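Local coordinates for protein peptidyl-prolyl cis-trans isomerase FKBP13, chloroplastic (Arabidopsis thaliana, PDB 1U79) that catalyses the cis-trans isomerization of proline peptide bonds in the chloroplast thylakoid lumen and regulates accumulation of the Rieske protein, at residues E65-W70 and L97-R102; L91-E96 and L119-E124. All blocks are in the same frame, centred on the assembly; numbering follows the deposited sequence.

Contact 1 (E65-W70 and L97-R102)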
# COMPACT_ATOMS: atom_id res chain seq x y z
N GLU A 65 -9.49 -6.39 3.00
CA GLU A 65 -8.63 -7.41 3.57
C GLU A 65 -7.33 -6.75 4.02
O GLU A 65 -6.53 -7.35 4.74
CB GLU A 65 -8.35 -8.48 2.53
CG GLU A 65 -8.36 -9.90 3.07
CD GLU A 65 -8.36 -10.92 1.96
OE1 GLU A 65 -7.35 -11.03 1.25
OE2 GLU A 65 -9.39 -11.62 1.80
N VAL A 66 -7.15 -5.51 3.57
CA VAL A 66 -5.96 -4.73 3.90
C VAL A 66 -6.39 -3.29 4.18
O VAL A 66 -7.55 -2.93 3.99
CB VAL A 66 -4.98 -4.71 2.71
CG1 VAL A 66 -4.29 -6.06 2.58
CG2 VAL A 66 -5.75 -4.39 1.44
N ILE A 67 -5.46 -2.45 4.64
CA ILE A 67 -5.83 -1.07 4.92
C ILE A 67 -6.42 -0.40 3.69
O ILE A 67 -6.08 -0.73 2.55
CB ILE A 67 -4.63 -0.24 5.43
CG1 ILE A 67 -3.44 -0.35 4.47
CG2 ILE A 67 -4.21 -0.73 6.82
CD1 ILE A 67 -2.24 0.51 4.90
N LYS A 68 -7.33 0.54 3.93
CA LYS A 68 -8.01 1.26 2.86
C LYS A 68 -7.03 1.86 1.84
O LYS A 68 -7.29 1.89 0.64
CB LYS A 68 -8.90 2.35 3.47
CG LYS A 68 -10.09 2.71 2.61
CD LYS A 68 -11.12 3.51 3.39
CE LYS A 68 -12.40 3.66 2.59
NZ LYS A 68 -13.43 4.48 3.31
N GLY A 69 -5.89 2.34 2.33
CA GLY A 69 -4.89 2.92 1.44
C GLY A 69 -4.38 1.93 0.40
O GLY A 69 -3.99 2.33 -0.70
N TRP A 70 -4.36 0.64 0.74
CA TRP A 70 -3.90 -0.37 -0.20
C TRP A 70 -5.01 -0.67 -1.20
O TRP A 70 -4.77 -0.76 -2.40
CB TRP A 70 -3.49 -1.66 0.54
CG TRP A 70 -2.00 -1.75 0.85
CD1 TRP A 70 -1.21 -0.79 1.41
CD2 TRP A 70 -1.16 -2.88 0.62
NE1 TRP A 70 0.08 -1.26 1.55
CE2 TRP A 70 0.14 -2.54 1.07
CE3 TRP A 70 -1.38 -4.16 0.08
CZ2 TRP A 70 1.21 -3.43 0.99
CZ3 TRP A 70 -0.31 -5.04 0.00
CH2 TRP A 70 0.97 -4.68 0.46
N LEU A 97 -6.28 6.53 6.34
CA LEU A 97 -6.43 5.39 5.44
C LEU A 97 -5.47 4.24 5.80
O LEU A 97 -5.25 3.33 5.00
CB LEU A 97 -6.19 5.83 3.99
CG LEU A 97 -7.10 6.98 3.54
CD1 LEU A 97 -6.73 7.41 2.12
CD2 LEU A 97 -8.55 6.53 3.60
N ALA A 98 -4.89 4.30 6.99
CA ALA A 98 -3.98 3.24 7.42
C ALA A 98 -4.41 2.75 8.80
O ALA A 98 -5.46 2.14 8.93
CB ALA A 98 -2.53 3.75 7.43
N TYR A 99 -3.62 3.03 9.83
CA TYR A 99 -3.96 2.57 11.18
C TYR A 99 -4.44 3.67 12.14
O TYR A 99 -4.59 3.43 13.34
CB TYR A 99 -2.76 1.83 11.77
CG TYR A 99 -2.35 0.65 10.93
CD1 TYR A 99 -3.12 -0.52 10.90
CD2 TYR A 99 -1.20 0.70 10.14
CE1 TYR A 99 -2.76 -1.60 10.10
CE2 TYR A 99 -0.84 -0.38 9.33
CZ TYR A 99 -1.62 -1.52 9.31
OH TYR A 99 -1.27 -2.57 8.50
N GLY A 100 -4.69 4.86 11.61
CA GLY A 100 -5.18 5.94 12.45
C GLY A 100 -4.36 6.27 13.69
O GLY A 100 -3.17 5.98 13.75
N ASP A 101 -5.01 6.88 14.68
CA ASP A 101 -4.31 7.26 15.91
C ASP A 101 -4.11 6.07 16.84
O ASP A 101 -3.58 6.21 17.94
CB ASP A 101 -5.08 8.34 16.65
CG ASP A 101 -5.20 9.61 15.85
OD1 ASP A 101 -4.17 10.06 15.31
OD2 ASP A 101 -6.31 10.16 15.78
N ARG A 102 -4.52 4.91 16.37
CA ARG A 102 -4.41 3.69 17.14
C ARG A 102 -3.01 3.11 16.97
O ARG A 102 -2.40 2.64 17.94
CB ARG A 102 -5.45 2.71 16.61
CG ARG A 102 -5.98 1.70 17.58
CD ARG A 102 -7.15 0.99 16.91
NE ARG A 102 -7.74 -0.06 17.74
CZ ARG A 102 -8.78 -0.80 17.35
NH1 ARG A 102 -9.33 -0.61 16.16
NH2 ARG A 102 -9.26 -1.74 18.16
O HOH W 1 -7.38 1.40 6.91

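Contact 2 (L91-E96 and L119-E124)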
# COMPACT_ATOMS: atom_id res chain seq x y z
N LEU A 91 3.41 4.43 -2.58
CA LEU A 91 2.21 5.01 -2.01
C LEU A 91 2.50 5.74 -0.72
O LEU A 91 3.27 5.25 0.12
CB LEU A 91 1.17 3.93 -1.70
CG LEU A 91 0.42 3.15 -2.78
CD1 LEU A 91 -0.45 2.10 -2.08
CD2 LEU A 91 -0.46 4.10 -3.64
N ARG A 92 1.90 6.92 -0.57
CA ARG A 92 2.02 7.72 0.65
C ARG A 92 0.61 7.70 1.21
O ARG A 92 -0.32 8.24 0.59
CB ARG A 92 2.45 9.15 0.35
CG ARG A 92 2.59 10.00 1.61
CD ARG A 92 3.54 11.19 1.39
NE ARG A 92 3.70 11.98 2.62
CZ ARG A 92 2.80 12.86 3.03
NH1 ARG A 92 1.70 13.05 2.33
NH2 ARG A 92 2.97 13.54 4.15
N ILE A 93 0.46 7.08 2.38
CA ILE A 93 -0.86 6.91 2.98
C ILE A 93 -1.08 7.67 4.28
O ILE A 93 -0.42 7.41 5.27
CB ILE A 93 -1.11 5.40 3.27
CG1 ILE A 93 -0.85 4.58 1.99
CG2 ILE A 93 -2.55 5.19 3.77
CD1 ILE A 93 -1.06 3.09 2.15
N PRO A 94 -2.04 8.61 4.28
CA PRO A 94 -2.31 9.37 5.51
C PRO A 94 -2.85 8.37 6.53
O PRO A 94 -3.44 7.36 6.15
CB PRO A 94 -3.37 10.37 5.08
CG PRO A 94 -3.18 10.51 3.61
CD PRO A 94 -2.88 9.09 3.17
N PRO A 95 -2.67 8.64 7.83
CA PRO A 95 -3.14 7.75 8.90
C PRO A 95 -4.60 7.35 8.79
O PRO A 95 -4.97 6.23 9.12
CB PRO A 95 -2.88 8.56 10.17
CG PRO A 95 -1.71 9.40 9.79
CD PRO A 95 -2.03 9.84 8.40
N GLU A 96 -5.44 8.28 8.33
CA GLU A 96 -6.87 8.04 8.17
C GLU A 96 -7.16 6.80 7.30
O GLU A 96 -8.15 6.11 7.50
CB GLU A 96 -7.55 9.27 7.54
CG GLU A 96 -7.03 9.61 6.14
CD GLU A 96 -7.37 11.02 5.68
OE1 GLU A 96 -7.04 11.99 6.40
OE2 GLU A 96 -7.97 11.17 4.59
N LEU A 119 2.14 6.36 6.13
CA LEU A 119 2.93 5.21 5.74
C LEU A 119 3.40 5.28 4.29
O LEU A 119 2.70 5.77 3.42
CB LEU A 119 2.10 3.93 5.91
CG LEU A 119 1.43 3.74 7.27
CD1 LEU A 119 0.72 2.39 7.29
CD2 LEU A 119 2.48 3.80 8.39
N LEU A 120 4.61 4.81 4.05
CA LEU A 120 5.12 4.79 2.69
C LEU A 120 5.30 3.34 2.29
O LEU A 120 5.88 2.56 3.05
CB LEU A 120 6.48 5.51 2.60
CG LEU A 120 6.50 7.04 2.65
CD1 LEU A 120 7.94 7.53 2.67
CD2 LEU A 120 5.77 7.62 1.45
N PHE A 121 4.76 2.96 1.14
CA PHE A 121 4.94 1.60 0.66
C PHE A 121 5.47 1.61 -0.76
O PHE A 121 5.13 2.50 -1.56
CB PHE A 121 3.63 0.80 0.63
CG PHE A 121 3.12 0.37 1.98
CD1 PHE A 121 2.24 1.19 2.70
CD2 PHE A 121 3.47 -0.87 2.51
CE1 PHE A 121 1.72 0.77 3.92
CE2 PHE A 121 2.95 -1.29 3.73
CZ PHE A 121 2.07 -0.47 4.44
N ASP A 122 6.33 0.65 -1.06
CA ASP A 122 6.83 0.46 -2.41
C ASP A 122 6.08 -0.83 -2.71
O ASP A 122 6.29 -1.85 -2.05
CB ASP A 122 8.34 0.23 -2.42
CG ASP A 122 9.09 1.42 -2.98
OD1 ASP A 122 8.56 2.55 -2.90
OD2 ASP A 122 10.22 1.24 -3.49
N ILE A 123 5.16 -0.77 -3.66
CA ILE A 123 4.37 -1.94 -4.00
C ILE A 123 4.69 -2.51 -5.38
O ILE A 123 4.76 -1.77 -6.37
CB ILE A 123 2.86 -1.63 -3.93
CG1 ILE A 123 2.50 -1.13 -2.53
CG2 ILE A 123 2.04 -2.87 -4.29
CD1 ILE A 123 1.03 -0.99 -2.26
N GLU A 124 4.90 -3.82 -5.41
CA GLU A 124 5.17 -4.51 -6.65
C GLU A 124 3.99 -5.45 -6.88
O GLU A 124 3.88 -6.51 -6.26
CB GLU A 124 6.49 -5.28 -6.56
CG GLU A 124 7.69 -4.35 -6.66
CD GLU A 124 8.99 -5.00 -6.26
OE1 GLU A 124 9.36 -6.03 -6.86
OE2 GLU A 124 9.65 -4.46 -5.35

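Contact 1 (E65-W70 and L97-R102)
Over one face of the Tyr99 ring lies the methyl CG2 of Ile67, a CH-pi contact in which the carbon stands 3.6 Å above the ring plane, displaced toward the rim near CZ and CE1. The two side chains cross at about a right angle. In the FKBP fold this places the start of helix 68-75, which packs against the curved sheet, beside the loop that follows strand 88-93; Val66, Ile67, Trp70 and Tyr99 correspond by sequence to residues lining the proline-binding pocket in relatives, so a similar role is likely here. Ile67 is also the N-cap of the helix. Its CG1 sits between the backbone N and the carbonyl carbon (chi1 53°), which carries CD1 across to the CB of Ala98, 4.1 Å away, while CG2 is turned to the tyrosine. One residue thus serves two neighbours with two branches, and an alanine here would probably open a gap beside the Tyr99 face and the Ala98 methyl, leaving the ring to rely on its other neighbours. At the exposed border, the CD of Lys68 rests on Leu97 CD2 at 4.0 Å before the extended chain leads away. A water bridges Lys68 N and Ala98 O, accepting from the first and donating to the second. The backbone N of Gly69 donates to a lone pair of Leu97 O, in the carbonyl plane, at 2.9 Å.

Contact 2 (L91-E96 and L119-E124)
Leu91 and Ile123 meet methyl to methyl, CD1 against CD1 at 3.4 Å, tighter than usual van der Waals contact, where antiparallel strands 88-93 and 119-128 run side by side in the curled sheet of the FKBP fold. The short strand segments lie 4.8 Å apart at closest approach, with an angle of 159° between their directions. Leu91, Ile93, Leu119, Phe121 and Ile123 all project from the face that packs against helix 68-75, and their bumps are staggered. Leu91 reaches past its paired residue Phe121 to touch Ile123; Ile93 likewise leans past its own partner, Leu119, toward Phe121. With CG1 anti to the carbonyl carbon (chi1 -52°) and the chain extended beyond it, Ile93 brings CD1 obliquely up to the phenylalanine, 3.8 Å from Phe121 CD1. The methyl thus settles against the CD1-CE1 side of the ring, while Trp70 of the helix meets the same ring edge-to-face and also touches Ile93 and Ile123. On the other face the fit is shallower: the Leu120 methyl CD2 lies over the first carbons of Arg92, 3.8 Å from Arg92 CB, before the arginine extends outward.

Beneath these side chains the main chains are joined by four hydrogen bonds, two in each hydrogen-bonded pair, Leu91 with Phe121 and Ile93 with Leu119. Between them, the non-hydrogen-bonded pair Arg92 and Leu120 adds CA-H...O contacts, the closer being Leu120 CA to Leu91 O at 3.2 Å. The chemistry is accordingly divided: paired backbone polar groups satisfy one another within the sheet, and the buried face meeting the helix presents hydrocarbon and an aromatic ring.

Read from the N terminus, the chain passes first through 65-70 into helix 68-75, then along strand 88-93 and through 91-96 directly into 97-102, and finally into strand 119-128 at 119-124. Contact 1 closes the loop from helix start to post-strand loop; contact 2 closes the one from strand 88-93 to strand 119-128. Their segments alternate, so the two loops cross. The contacts also touch: Gly100 N probably hydrogen-bonds to Pro95 O, Trp70 NE1 packs on Phe121, and Leu119 CD1 meets both Ala98 and Tyr99. Together they join the helix start, the loop after strand 88-93 and the sheet around Phe121 and Leu119, a worked case of crossed closures bringing distant parts of a chain together.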